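PDB 6FOP: glycoside hydrolase family 81 from Clostridium thermocellum, which probably hydrolyses beta-1,3-glucans such as laminarin as a component of the cellulosome. Local coordinates for residues Ala552-Gly557 and Glu563-Gly568; Tyr420-His425 and Phe578-Ala583; Lys198-Ile203 and Ser250-Thr255. One frame throughout, in Å; residues are numbered along the deposited sequence.

Contact 1 of 3, residues Ala552-Gly557 and Glu563-Gly568; sequences ASMVWG and EIWWNG
Ser553 makes the polar contact with Glu563. Its OG donates a hydrogen bond to Glu563 O over 2.7 Å. The hydroxyl approaches from above the carbonyl plane, 53° out of it, and so misses the lone-pair directions. The methylene CG of Met554 lies 3.3 Å from the same Glu563 O, which leaves this carbonyl closely packed.

The sulfur contact is made by Met554 and Trp565. Met554 SD sits over the five-membered ring of Trp565, 4.3 Å from its centroid and 10° off the ring normal. The thioether bends at chi3 (56°), which lays CE on that face too, nearer the rim. CE is 3.7 Å from Trp565 CZ2.

The aromatic contact is oblique. Trp565 CH2 reaches the edge of Trp556, close to the plane of that ring, and lies 3.7 Å from Trp556 CZ2. The six-membered rings are 6.0 Å apart between centroids. Outside the contact, Trp556 meets Phe485 edge-to-face and Lys559 in a cation-pi contact.

Glu563 OE1 is hydrogen-bonded to a methylpentanediol molecule, probably from the crystallisation liquor. The nickel ion is about 8 Å from the Ser553 side chain. The contact folds the loop after strand 559-561 back over the antiparallel hairpin 554-561. Ser553 and Met554 both face Cys561 there. The arrangement combines a classic beta bulge with a Met-aromatic contact.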
ATOM      1  N   ALA A 552       8.079 -12.735   4.394  1.00 13.83           N
ATOM      2  CA  ALA A 552       8.166 -12.518   2.951  1.00 14.09           C
ATOM      3  C   ALA A 552       8.700 -11.113   2.725  1.00 13.96           C
ATOM      4  O   ALA A 552       8.137 -10.143   3.240  1.00 14.55           O
ATOM      5  CB  ALA A 552       6.805 -12.670   2.273  1.00 15.07           C
ATOM      6  N   SER A 553       9.762 -11.002   1.936  1.00 13.26           N
ATOM      7  CA  SER A 553      10.343  -9.693   1.608  1.00 13.30           C
ATOM      8  C   SER A 553       9.665  -8.982   0.446  1.00 13.51           C
ATOM      9  O   SER A 553       9.724  -7.753   0.384  1.00 15.11           O
ATOM     10  CB  SER A 553      11.846  -9.834   1.364  1.00 15.17           C
ATOM     11  OG  SER A 553      12.128 -10.874   0.464  1.00 14.92           O
ATOM     12  N   MET A 554       9.060  -9.745  -0.474  1.00 13.09           N
ATOM     13  CA  MET A 554       8.305  -9.177  -1.591  1.00 14.03           C
ATOM     14  C   MET A 554       6.951  -9.833  -1.733  1.00 14.07           C
ATOM     15  O   MET A 554       6.846 -11.054  -1.740  1.00 15.42           O
ATOM     16  CB  MET A 554       9.082  -9.264  -2.906  1.00 16.74           C
ATOM     17  CG  MET A 554      10.318  -8.436  -2.910  1.00 17.91           C
ATOM     18  SD  MET A 554      11.188  -8.192  -4.455  1.00 23.66           S
ATOM     19  CE  MET A 554       9.904  -7.527  -5.424  1.00 20.56           C
ATOM     20  N   VAL A 555       5.942  -8.979  -1.852  1.00 13.89           N
ATOM     21  CA  VAL A 555       4.566  -9.395  -2.074  1.00 14.38           C
ATOM     22  C   VAL A 555       4.128  -8.931  -3.455  1.00 14.21           C
ATOM     23  O   VAL A 555       4.235  -7.741  -3.779  1.00 14.13           O
ATOM     24  CB  VAL A 555       3.634  -8.789  -0.982  1.00 15.19           C
ATOM     25  CG1 VAL A 555       2.149  -9.075  -1.274  1.00 16.33           C
ATOM     26  CG2 VAL A 555       4.067  -9.289   0.392  1.00 15.57           C
ATOM     27  N   TRP A 556       3.674  -9.900  -4.256  1.00 13.49           N
ATOM     28  CA  TRP A 556       3.172  -9.668  -5.594  1.00 14.37           C
ATOM     29  C   TRP A 556       1.699 -10.036  -5.676  1.00 13.91           C
ATOM     30  O   TRP A 556       1.138 -10.679  -4.783  1.00 13.84           O
ATOM     31  CB  TRP A 556       3.928 -10.524  -6.622  1.00 14.25           C
ATOM     32  CG  TRP A 556       5.390 -10.226  -6.773  1.00 13.55           C
ATOM     33  CD1 TRP A 556       6.413 -10.568  -5.918  1.00 15.15           C
ATOM     34  CD2 TRP A 556       5.996  -9.594  -7.885  1.00 14.02           C
ATOM     35  NE1 TRP A 556       7.600 -10.145  -6.437  1.00 16.04           N
ATOM     36  CE2 TRP A 556       7.383  -9.535  -7.634  1.00 15.35           C
ATOM     37  CE3 TRP A 556       5.493  -9.025  -9.055  1.00 15.41           C
ATOM     38  CZ2 TRP A 556       8.272  -8.937  -8.517  1.00 17.24           C
ATOM     39  CZ3 TRP A 556       6.373  -8.419  -9.934  1.00 16.16           C
ATOM     40  CH2 TRP A 556       7.755  -8.388  -9.667  1.00 16.78           C
ATOM     41  N   GLY A 557       1.053  -9.640  -6.767  1.00 14.05           N
ATOM     42  CA  GLY A 557      -0.279 -10.171  -7.058  1.00 14.27           C
ATOM     43  C   GLY A 557      -0.340 -11.688  -7.150  1.00 13.30           C
ATOM     44  O   GLY A 557      -1.303 -12.319  -6.667  1.00 14.77           O
ATOM     45  N   GLU A 563      12.934 -12.971  -1.532  1.00 15.41           N
ATOM     46  CA  GLU A 563      13.915 -12.435  -2.483  1.00 17.44           C
ATOM     47  C   GLU A 563      13.864 -10.922  -2.473  1.00 15.97           C
ATOM     48  O   GLU A 563      12.844 -10.331  -2.107  1.00 15.99           O
ATOM     49  CB  GLU A 563      13.654 -12.964  -3.902  1.00 19.37           C
ATOM     50  CG  GLU A 563      13.724 -14.465  -4.022  1.00 22.91           C
ATOM     51  CD  GLU A 563      13.471 -14.976  -5.423  1.00 27.70           C
ATOM     52  OE1 GLU A 563      12.498 -14.543  -6.059  1.00 33.47           O
ATOM     53  OE2 GLU A 563      14.245 -15.834  -5.880  1.00 34.31           O
ATOM     54  N   ILE A 564      14.951 -10.302  -2.937  1.00 17.02           N
ATOM     55  CA  ILE A 564      15.015  -8.859  -3.143  1.00 17.13           C
ATOM     56  C   ILE A 564      15.628  -8.560  -4.493  1.00 17.73           C
ATOM     57  O   ILE A 564      16.081  -9.477  -5.190  1.00 18.80           O
ATOM     58  CB  ILE A 564      15.767  -8.122  -1.991  1.00 18.23           C
ATOM     59  CG1 ILE A 564      17.225  -8.617  -1.843  1.00 18.57           C
ATOM     60  CG2 ILE A 564      14.990  -8.261  -0.696  1.00 17.94           C
ATOM     61  CD1 ILE A 564      18.061  -7.828  -0.846  1.00 19.59           C
ATOM     62  N   TRP A 565      15.664  -7.280  -4.867  1.00 16.71           N
ATOM     63  CA  TRP A 565      16.085  -6.940  -6.223  1.00 18.70           C
ATOM     64  C   TRP A 565      17.558  -7.026  -6.525  1.00 19.23           C
ATOM     65  O   TRP A 565      17.954  -6.949  -7.690  1.00 23.50           O
ATOM     66  CB  TRP A 565      15.563  -5.561  -6.622  1.00 17.91           C
ATOM     67  CG  TRP A 565      14.099  -5.435  -6.889  1.00 17.92           C
ATOM     68  CD1 TRP A 565      13.230  -4.575  -6.269  1.00 19.26           C
ATOM     69  CD2 TRP A 565      13.340  -6.116  -7.897  1.00 19.52           C
ATOM     70  NE1 TRP A 565      11.975  -4.676  -6.846  1.00 19.70           N
ATOM     71  CE2 TRP A 565      12.021  -5.627  -7.832  1.00 19.90           C
ATOM     72  CE3 TRP A 565      13.648  -7.110  -8.835  1.00 20.91           C
ATOM     73  CZ2 TRP A 565      10.997  -6.098  -8.681  1.00 20.64           C
ATOM     74  CZ3 TRP A 565      12.649  -7.566  -9.690  1.00 23.05           C
ATOM     75  CH2 TRP A 565      11.333  -7.069  -9.599  1.00 23.00           C
ATOM     76  N   TRP A 566      18.387  -7.153  -5.494  1.00 17.67           N
ATOM     77  CA  TRP A 566      19.827  -7.312  -5.673  1.00 18.08           C
ATOM     78  C   TRP A 566      20.316  -8.528  -4.905  1.00 17.48           C
ATOM     79  O   TRP A 566      19.591  -9.098  -4.088  1.00 18.42           O
ATOM     80  CB  TRP A 566      20.555  -6.027  -5.283  1.00 18.46           C
ATOM     81  CG  TRP A 566      20.627  -5.731  -3.811  1.00 18.56           C
ATOM     82  CD1 TRP A 566      21.645  -6.037  -2.974  1.00 19.05           C
ATOM     83  CD2 TRP A 566      19.648  -5.059  -3.013  1.00 18.96           C
ATOM     84  NE1 TRP A 566      21.379  -5.592  -1.698  1.00 18.55           N
ATOM     85  CE2 TRP A 566      20.163  -4.977  -1.695  1.00 18.46           C
ATOM     86  CE3 TRP A 566      18.406  -4.463  -3.289  1.00 21.07           C
ATOM     87  CZ2 TRP A 566      19.468  -4.372  -0.653  1.00 18.67           C
ATOM     88  CZ3 TRP A 566      17.709  -3.852  -2.232  1.00 21.52           C
ATOM     89  CH2 TRP A 566      18.258  -3.797  -0.944  1.00 20.26           C
ATOM     90  N   ASN A 567      21.566  -8.905  -5.148  1.00 17.94           N
ATOM     91  CA  ASN A 567      22.153 -10.079  -4.534  1.00 20.32           C
ATOM     92  C   ASN A 567      22.708  -9.715  -3.158  1.00 20.62           C
ATOM     93  O   ASN A 567      23.905  -9.643  -2.951  1.00 25.06           O
ATOM     94  CB  ASN A 567      23.228 -10.660  -5.445  1.00 23.36           C
ATOM     95  CG  ASN A 567      23.765 -11.985  -4.947  1.00 27.55           C
ATOM     96  OD1 ASN A 567      23.172 -12.645  -4.090  1.00 31.12           O
ATOM     97  ND2 ASN A 567      24.881 -12.388  -5.495  1.00 30.28           N
ATOM     98  N   GLY A 568      21.802  -9.488  -2.224  1.00 18.86           N
ATOM     99  CA  GLY A 568      22.176  -9.082  -0.865  1.00 19.13           C
ATOM    100  C   GLY A 568      22.151 -10.253   0.091  1.00 17.82           C
ATOM    101  O   GLY A 568      21.755 -11.372  -0.271  1.00 18.67           O
TER

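Contact 2 of 3, residues Tyr420-His425 and Phe578-Ala583; sequences YGYFLH and FLPITA
Tyr422 packs against Pro580. Tyr422 lies on helix 416-433 of the C-terminal domain, whose family is known for an (alpha/alpha)6 barrel. Pro580 lies in the loop between helices 570-575 and 592-606. The contact is buried, and no hydrogen bond crosses it.

The tight part is at the end of the tyrosine. Its side chain and the proline ring come from opposite directions. Tyr422 OH is 3.5 Å from Pro580 CD, and Tyr422 CE1 is 3.8 Å from Pro580 CG. The proline meets the aromatic ring obliquely. The peptide bond before Pro580 is cis. Leu579 adds a more distant touch, with CD1 4.1 Å from Tyr422 OH. Tyr422 OH is hydrogen-bonded to Glu496 OE2, on helix 494-511. Asn499 of that helix also touches Tyr422, Pro580 and Thr582.

The loose part lies one helical turn on. His425 and Thr582 also approach from opposite directions, but only a ring carbon and a methyl meet. Pro580 is the one touching residue that is partly open to solvent, so the tight part is also the less enclosed one. His425 NE2 is hydrogen-bonded to Gln429 NE2. Thr582 chi1 of 79° sets OG1 between the backbone N and the carbonyl carbon, where it takes a hydrogen bond from Ala584 N. This leaves CG2 anti to the carbonyl carbon and facing His425, 4.2 Å from His425 CE1.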
ATOM      1  N   TYR A 420       9.199  10.160  -2.193  1.00 13.69           N
ATOM      2  CA  TYR A 420       8.658  11.395  -1.656  1.00 12.85           C
ATOM      3  C   TYR A 420       8.393  11.318  -0.154  1.00 13.38           C
ATOM      4  O   TYR A 420       8.349  12.345   0.500  1.00 14.12           O
ATOM      5  CB  TYR A 420       7.418  11.820  -2.414  1.00 13.49           C
ATOM      6  CG  TYR A 420       7.614  12.080  -3.897  1.00 13.82           C
ATOM      7  CD1 TYR A 420       8.850  12.113  -4.492  1.00 15.14           C
ATOM      8  CD2 TYR A 420       6.499  12.247  -4.719  1.00 14.31           C
ATOM      9  CE1 TYR A 420       9.006  12.318  -5.846  1.00 15.82           C
ATOM     10  CE2 TYR A 420       6.636  12.437  -6.060  1.00 15.12           C
ATOM     11  CZ  TYR A 420       7.882  12.455  -6.639  1.00 15.46           C
ATOM     12  OH  TYR A 420       8.059  12.634  -7.978  1.00 18.72           O
ATOM     13  N   GLY A 421       8.223  10.131   0.401  1.00 13.68           N
ATOM     14  CA  GLY A 421       8.040   9.990   1.836  1.00 13.16           C
ATOM     15  C   GLY A 421       9.177  10.633   2.631  1.00 13.38           C
ATOM     16  O   GLY A 421       8.938  11.239   3.668  1.00 13.25           O
ATOM     17  N   TYR A 422      10.408  10.489   2.130  1.00 12.54           N
ATOM     18  CA  TYR A 422      11.554  11.110   2.783  1.00 12.04           C
ATOM     19  C   TYR A 422      11.487  12.638   2.729  1.00 12.24           C
ATOM     20  O   TYR A 422      11.821  13.318   3.712  1.00 13.28           O
ATOM     21  CB  TYR A 422      12.850  10.631   2.147  1.00 12.23           C
ATOM     22  CG  TYR A 422      13.195   9.188   2.412  1.00 12.91           C
ATOM     23  CD1 TYR A 422      13.599   8.758   3.670  1.00 13.30           C
ATOM     24  CD2 TYR A 422      13.167   8.227   1.388  1.00 12.25           C
ATOM     25  CE1 TYR A 422      13.946   7.441   3.901  1.00 13.46           C
ATOM     26  CE2 TYR A 422      13.520   6.894   1.625  1.00 13.48           C
ATOM     27  CZ  TYR A 422      13.896   6.494   2.889  1.00 12.68           C
ATOM     28  OH  TYR A 422      14.241   5.189   3.151  1.00 13.54           O
ATOM     29  N   PHE A 423      11.084  13.190   1.584  1.00 12.63           N
ATOM     30  CA  PHE A 423      10.921  14.646   1.443  1.00 12.37           C
ATOM     31  C   PHE A 423       9.839  15.149   2.404  1.00 12.91           C
ATOM     32  O   PHE A 423       9.997  16.190   3.061  1.00 13.48           O
ATOM     33  CB  PHE A 423      10.530  15.045  -0.002  1.00 13.50           C
ATOM     34  CG  PHE A 423      11.648  14.992  -1.004  1.00 13.96           C
ATOM     35  CD1 PHE A 423      12.206  13.782  -1.413  1.00 13.89           C
ATOM     36  CD2 PHE A 423      12.135  16.155  -1.575  1.00 16.41           C
ATOM     37  CE1 PHE A 423      13.241  13.741  -2.335  1.00 15.26           C
ATOM     38  CE2 PHE A 423      13.159  16.126  -2.507  1.00 16.71           C
ATOM     39  CZ  PHE A 423      13.739  14.910  -2.874  1.00 16.13           C
ATOM     40  N   LEU A 424       8.744  14.394   2.501  1.00 12.90           N
ATOM     41  CA  LEU A 424       7.652  14.747   3.379  1.00 13.45           C
ATOM     42  C   LEU A 424       8.053  14.679   4.843  1.00 13.27           C
ATOM     43  O   LEU A 424       7.619  15.502   5.645  1.00 13.50           O
ATOM     44  CB  LEU A 424       6.439  13.851   3.102  1.00 13.98           C
ATOM     45  CG  LEU A 424       5.810  14.023   1.715  1.00 14.48           C
ATOM     46  CD1 LEU A 424       4.721  12.966   1.540  1.00 15.57           C
ATOM     47  CD2 LEU A 424       5.283  15.428   1.503  1.00 15.54           C
ATOM     48  N   HIS A 425       8.886  13.702   5.192  1.00 12.78           N
ATOM     49  CA  HIS A 425       9.370  13.590   6.562  1.00 12.60           C
ATOM     50  C   HIS A 425      10.162  14.866   6.950  1.00 11.99           C
ATOM     51  O   HIS A 425       9.912  15.479   7.990  1.00 13.15           O
ATOM     52  CB  HIS A 425      10.160  12.321   6.802  1.00 12.76           C
ATOM     53  CG  HIS A 425      10.486  12.103   8.241  1.00 12.83           C
ATOM     54  ND1 HIS A 425      11.416  11.185   8.651  1.00 12.63           N
ATOM     55  CD2 HIS A 425       9.986  12.663   9.375  1.00 13.52           C
ATOM     56  CE1 HIS A 425      11.486  11.196   9.972  1.00 14.06           C
ATOM     57  NE2 HIS A 425      10.649  12.096  10.434  1.00 13.41           N
ATOM     58  N   PHE A 578      12.266  -3.163   7.442  1.00 12.87           N
ATOM     59  CA  PHE A 578      12.408  -2.360   8.652  1.00 12.45           C
ATOM     60  C   PHE A 578      12.729  -0.909   8.323  1.00 12.24           C
ATOM     61  O   PHE A 578      12.137   0.011   8.918  1.00 12.90           O
ATOM     62  CB  PHE A 578      13.517  -2.909   9.573  1.00 12.52           C
ATOM     63  CG  PHE A 578      13.455  -4.404   9.851  1.00 13.01           C
ATOM     64  CD1 PHE A 578      12.279  -5.130   9.809  1.00 13.29           C
ATOM     65  CD2 PHE A 578      14.614  -5.081  10.190  1.00 13.73           C
ATOM     66  CE1 PHE A 578      12.280  -6.491  10.048  1.00 13.35           C
ATOM     67  CE2 PHE A 578      14.625  -6.445  10.420  1.00 14.67           C
ATOM     68  CZ  PHE A 578      13.441  -7.160  10.361  1.00 13.95           C
ATOM     69  N   LEU A 579      13.677  -0.681   7.417  1.00 12.58           N
ATOM     70  CA  LEU A 579      14.171   0.680   7.206  1.00 13.18           C
ATOM     71  C   LEU A 579      13.222   1.489   6.306  1.00 12.36           C
ATOM     72  O   LEU A 579      12.563   0.929   5.402  1.00 13.27           O
ATOM     73  CB  LEU A 579      15.607   0.648   6.692  1.00 14.62           C
ATOM     74  CG  LEU A 579      15.843   0.324   5.226  1.00 15.73           C
ATOM     75  CD1 LEU A 579      15.667   1.560   4.328  1.00 16.18           C
ATOM     76  CD2 LEU A 579      17.252  -0.242   5.062  1.00 17.85           C
ATOM     77  N   PRO A 580      13.142   2.804   6.492  1.00 12.15           N
ATOM     78  CA  PRO A 580      13.817   3.545   7.554  1.00 12.06           C
ATOM     79  C   PRO A 580      13.113   3.349   8.893  1.00 12.13           C
ATOM     80  O   PRO A 580      11.891   3.379   8.978  1.00 13.91           O
ATOM     81  CB  PRO A 580      13.699   4.992   7.092  1.00 12.74           C
ATOM     82  CG  PRO A 580      12.396   5.013   6.344  1.00 12.67           C
ATOM     83  CD  PRO A 580      12.281   3.671   5.674  1.00 13.91           C
ATOM     84  N   ILE A 581      13.903   3.191   9.944  0.50 12.20           N
ATOM     85  CA  ILE A 581      13.349   3.093  11.283  0.50 12.44           C
ATOM     86  C   ILE A 581      13.156   4.513  11.819  0.50 13.20           C
ATOM     87  O   ILE A 581      14.124   5.238  12.002  0.50 14.06           O
ATOM     88  CB  ILE A 581      14.219   2.184  12.187  0.50 12.98           C
ATOM     89  CG1 ILE A 581      14.304   0.759  11.584  0.50 13.09           C
ATOM     90  CG2 ILE A 581      13.634   2.105  13.579  0.50 13.64           C
ATOM     91  CD1 ILE A 581      15.201  -0.196  12.350  0.50 13.03           C
ATOM     92  N   THR A 582      11.898   4.900  12.059  1.00 13.42           N
ATOM     93  CA  THR A 582      11.545   6.213  12.599  1.00 13.17           C
ATOM     94  C   THR A 582      10.791   5.980  13.907  1.00 13.26           C
ATOM     95  O   THR A 582      10.505   4.841  14.282  1.00 13.05           O
ATOM     96  CB  THR A 582      10.670   7.056  11.646  1.00 14.99           C
ATOM     97  OG1 THR A 582       9.304   6.625  11.694  1.00 14.29           O
ATOM     98  CG2 THR A 582      11.203   7.027  10.201  1.00 16.15           C
ATOM     99  N   ALA A 583      10.390   7.056  14.565  1.00 13.92           N
ATOM    100  CA  ALA A 583       9.577   6.902  15.771  1.00 14.15           C
ATOM    101  C   ALA A 583       8.127   6.519  15.483  1.00 15.88           C
ATOM    102  O   ALA A 583       7.305   6.493  16.396  1.00 21.66           O
ATOM    103  CB  ALA A 583       9.648   8.172  16.610  1.00 14.60           C
TER

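Contact 3 of 3, residues Lys198-Ile203 and Ser250-Thr255; sequences KNYFSI and SVKEGT
Tyr200 lies against Lys252 and Glu253 where two antiparallel sheets meet. Tyr200 is at the start of strand 200-206, in the eight-stranded sheet. Lys252 and Glu253 follow directly after strand 240-251, which belongs to a three-stranded sheet. The eight-stranded sheet is consistent with the N-terminal beta-sandwich of family 81 enzymes. The contact joins it to the neighbouring sheet at the protein surface.

The apolar contact is CH-pi. Lys252 CB stands over the centre of the Tyr200 ring, 3.6 Å from its centroid and 8° off the ring normal. The two side chains slide past each other in opposite directions. The lysine chain bends at chi2 (-61°), so its charged end leads away from 198-203 while CB stays on the ring. The tyrosine is also touched by Pro177, Tyr222 and Phe224.

The polar contact is a short hydrogen bond. Tyr200 OH donates to Glu253 OE1 over 2.6 Å. The carboxylate oxygen lies at the edge of the phenol, in its plane, and receives the bond on its anti lone pair, away from OE2. The side chains cross at about a right angle, and the ring and carboxylate planes are 80° apart. In one of the two conformers of Lys198, its NZ lies 5.0 Å from Glu253 OE1, and no salt bridge forms. Glu253 is gripped by three bonds in all, which should fix the rotation of its carboxylate and favour its charged form. Besides Tyr200 OH, Ser178 N donates to Glu253 OE1, and Gln161 NE2 binds OE2.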
ATOM      1  N   LYS A 198     -31.170  -8.097 -24.599  0.58 15.00           N
ATOM      2  CA  LYS A 198     -30.459  -8.370 -23.353  0.58 15.67           C
ATOM      3  C   LYS A 198     -29.050  -8.744 -23.693  0.58 15.72           C
ATOM      4  O   LYS A 198     -28.794  -9.611 -24.538  0.58 16.10           O
ATOM      5  CB  LYS A 198     -31.106  -9.517 -22.623  0.58 16.93           C
ATOM      6  CG  LYS A 198     -32.583  -9.338 -22.422  0.58 17.63           C
ATOM      7  CD  LYS A 198     -33.071 -10.405 -21.461  0.58 17.62           C
ATOM      8  CE  LYS A 198     -34.566 -10.446 -21.536  0.58 18.02           C
ATOM      9  NZ  LYS A 198     -35.148 -11.424 -20.591  0.58 14.88           N
ATOM     10  N   ASN A 199     -28.119  -8.045 -23.071  1.00 15.27           N
ATOM     11  CA  ASN A 199     -26.731  -8.165 -23.485  1.00 16.18           C
ATOM     12  C   ASN A 199     -25.748  -8.199 -22.318  1.00 15.30           C
ATOM     13  O   ASN A 199     -24.546  -8.073 -22.522  1.00 16.87           O
ATOM     14  CB  ASN A 199     -26.362  -7.037 -24.447  1.00 18.35           C
ATOM     15  CG  ASN A 199     -27.175  -7.039 -25.699  1.00 20.85           C
ATOM     16  OD1 ASN A 199     -26.844  -7.745 -26.649  1.00 29.70           O
ATOM     17  ND2 ASN A 199     -28.245  -6.295 -25.714  1.00 18.44           N
ATOM     18  N   TYR A 200     -26.285  -8.443 -21.133  1.00 13.66           N
ATOM     19  CA  TYR A 200     -25.468  -8.603 -19.924  1.00 14.00           C
ATOM     20  C   TYR A 200     -25.173 -10.079 -19.667  1.00 14.51           C
ATOM     21  O   TYR A 200     -25.928 -10.977 -20.080  1.00 14.87           O
ATOM     22  CB  TYR A 200     -26.181  -7.959 -18.726  1.00 14.69           C
ATOM     23  CG  TYR A 200     -27.590  -8.444 -18.504  1.00 13.79           C
ATOM     24  CD1 TYR A 200     -28.673  -7.807 -19.124  1.00 13.69           C
ATOM     25  CD2 TYR A 200     -27.864  -9.517 -17.689  1.00 14.74           C
ATOM     26  CE1 TYR A 200     -29.959  -8.250 -18.935  1.00 14.79           C
ATOM     27  CE2 TYR A 200     -29.165  -9.970 -17.504  1.00 14.63           C
ATOM     28  CZ  TYR A 200     -30.211  -9.319 -18.121  1.00 14.14           C
ATOM     29  OH  TYR A 200     -31.518  -9.758 -17.999  1.00 16.52           O
ATOM     30  N   PHE A 201     -24.062 -10.353 -18.984  1.00 13.96           N
ATOM     31  CA  PHE A 201     -23.582 -11.749 -18.798  1.00 13.94           C
ATOM     32  C   PHE A 201     -22.604 -11.694 -17.639  1.00 14.66           C
ATOM     33  O   PHE A 201     -21.776 -10.786 -17.599  1.00 14.79           O
ATOM     34  CB  PHE A 201     -22.882 -12.226 -20.067  1.00 15.19           C
ATOM     35  CG  PHE A 201     -22.392 -13.636 -20.019  1.00 16.54           C
ATOM     36  CD1 PHE A 201     -23.250 -14.684 -20.344  1.00 18.04           C
ATOM     37  CD2 PHE A 201     -21.095 -13.928 -19.633  1.00 17.59           C
ATOM     38  CE1 PHE A 201     -22.823 -15.976 -20.310  1.00 19.73           C
ATOM     39  CE2 PHE A 201     -20.655 -15.255 -19.591  1.00 19.39           C
ATOM     40  CZ  PHE A 201     -21.534 -16.275 -19.921  1.00 20.66           C
ATOM     41  N   SER A 202     -22.710 -12.620 -16.687  1.00 13.96           N
ATOM     42  CA  SER A 202     -21.729 -12.644 -15.583  1.00 13.73           C
ATOM     43  C   SER A 202     -21.259 -14.049 -15.305  1.00 13.57           C
ATOM     44  O   SER A 202     -21.889 -15.023 -15.733  1.00 14.73           O
ATOM     45  CB  SER A 202     -22.295 -12.000 -14.316  1.00 14.06           C
ATOM     46  OG  SER A 202     -23.390 -12.732 -13.823  1.00 14.82           O
ATOM     47  N   ILE A 203     -20.166 -14.151 -14.567  1.00 14.00           N
ATOM     48  CA  ILE A 203     -19.617 -15.440 -14.128  1.00 14.84           C
ATOM     49  C   ILE A 203     -19.279 -15.290 -12.652  1.00 14.45           C
ATOM     50  O   ILE A 203     -19.101 -14.145 -12.168  1.00 14.06           O
ATOM     51  CB  ILE A 203     -18.394 -15.875 -14.948  1.00 15.73           C
ATOM     52  CG1 ILE A 203     -17.162 -14.995 -14.693  1.00 15.52           C
ATOM     53  CG2 ILE A 203     -18.738 -15.883 -16.431  1.00 16.34           C
ATOM     54  CD1 ILE A 203     -16.305 -15.373 -13.492  1.00 16.09           C
ATOM     55  N   SER A 250     -26.087  -2.218  -9.996  1.00 15.57           N
ATOM     56  CA  SER A 250     -27.160  -1.972 -10.930  0.61 16.20           C
ATOM     57  C   SER A 250     -27.795  -3.340 -11.229  1.00 16.43           C
ATOM     58  O   SER A 250     -27.129  -4.281 -11.680  1.00 16.58           O
ATOM     59  CB  SER A 250     -26.585  -1.246 -12.147  0.61 18.14           C
ATOM     60  OG  SER A 250     -25.973  -0.009 -11.712  0.61 20.44           O
ATOM     61  N   VAL A 251     -29.081  -3.451 -10.925  1.00 14.93           N
ATOM     62  CA  VAL A 251     -29.777  -4.725 -11.031  1.00 14.58           C
ATOM     63  C   VAL A 251     -30.267  -4.940 -12.465  1.00 14.20           C
ATOM     64  O   VAL A 251     -31.162  -4.234 -12.955  1.00 16.10           O
ATOM     65  CB  VAL A 251     -30.961  -4.783 -10.060  1.00 16.09           C
ATOM     66  CG1 VAL A 251     -31.651  -6.141 -10.167  1.00 16.17           C
ATOM     67  CG2 VAL A 251     -30.515  -4.510  -8.622  1.00 17.34           C
ATOM     68  N   LYS A 252     -29.694  -5.931 -13.131  1.00 14.72           N
ATOM     69  CA  LYS A 252     -30.006  -6.215 -14.542  1.00 15.77           C
ATOM     70  C   LYS A 252     -31.294  -7.022 -14.729  1.00 15.99           C
ATOM     71  O   LYS A 252     -31.945  -6.906 -15.764  1.00 17.89           O
ATOM     72  CB  LYS A 252     -28.846  -6.900 -15.244  1.00 16.13           C
ATOM     73  CG  LYS A 252     -27.537  -6.121 -15.171  1.00 16.68           C
ATOM     74  CD  LYS A 252     -27.649  -4.744 -15.826  1.00 17.83           C
ATOM     75  CE  LYS A 252     -26.397  -3.926 -15.658  1.00 17.96           C
ATOM     76  NZ  LYS A 252     -26.667  -2.548 -16.141  1.00 19.51           N
ATOM     77  N   GLU A 253     -31.657  -7.826 -13.749  1.00 15.35           N
ATOM     78  CA  GLU A 253     -32.950  -8.536 -13.733  1.00 16.34           C
ATOM     79  C   GLU A 253     -33.162  -9.069 -12.338  1.00 16.88           C
ATOM     80  O   GLU A 253     -32.214  -9.127 -11.545  1.00 16.39           O
ATOM     81  CB  GLU A 253     -33.025  -9.659 -14.758  1.00 17.09           C
ATOM     82  CG  GLU A 253     -31.983 -10.740 -14.567  1.00 16.59           C
ATOM     83  CD  GLU A 253     -32.303 -11.961 -15.434  1.00 17.36           C
ATOM     84  OE1 GLU A 253     -32.040 -11.909 -16.673  1.00 17.08           O
ATOM     85  OE2 GLU A 253     -32.766 -12.966 -14.855  1.00 19.95           O
ATOM     86  N   GLY A 254     -34.382  -9.482 -12.048  1.00 17.83           N
ATOM     87  CA  GLY A 254     -34.753 -10.129 -10.807  1.00 19.54           C
ATOM     88  C   GLY A 254     -35.066  -9.156  -9.692  1.00 20.50           C
ATOM     89  O   GLY A 254     -34.904  -7.960  -9.839  1.00 22.55           O
ATOM     90  N   THR A 255     -35.488  -9.707  -8.552  1.00 22.67           N
ATOM     91  CA  THR A 255     -35.925  -8.929  -7.420  1.00 25.05           C
ATOM     92  C   THR A 255     -34.941  -8.965  -6.254  1.00 24.73           C
ATOM     93  O   THR A 255     -35.233  -8.406  -5.213  1.00 28.71           O
ATOM     94  CB  THR A 255     -37.305  -9.417  -6.948  1.00 28.28           C
ATOM     95  OG1 THR A 255     -37.239 -10.832  -6.723  1.00 33.08           O
ATOM     96  CG2 THR A 255     -38.374  -9.123  -8.026  1.00 31.19           C
TER

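Contact 3 comes first along the chain, in the N-terminal beta sheets. Contacts 1 and 2 follow in the C-terminal family 81 domain. Both segments of contact 1 fall between 420-425 and 578-583, the two halves of contact 2. The centres of contacts 1 and 2 are about 20 Å apart, and their nearest atoms about 7 Å. They do not touch, but helix 570-575 lies between 563-568 and 578-583 in the chain. Contact 3 is about 42 Å from contact 1 and about 48 Å from contact 2, centre to centre. Contacts 2 and 3 lie on opposite sides of the chain's centre. The set thus spans both the sheet-rich and the helical parts of the enzyme.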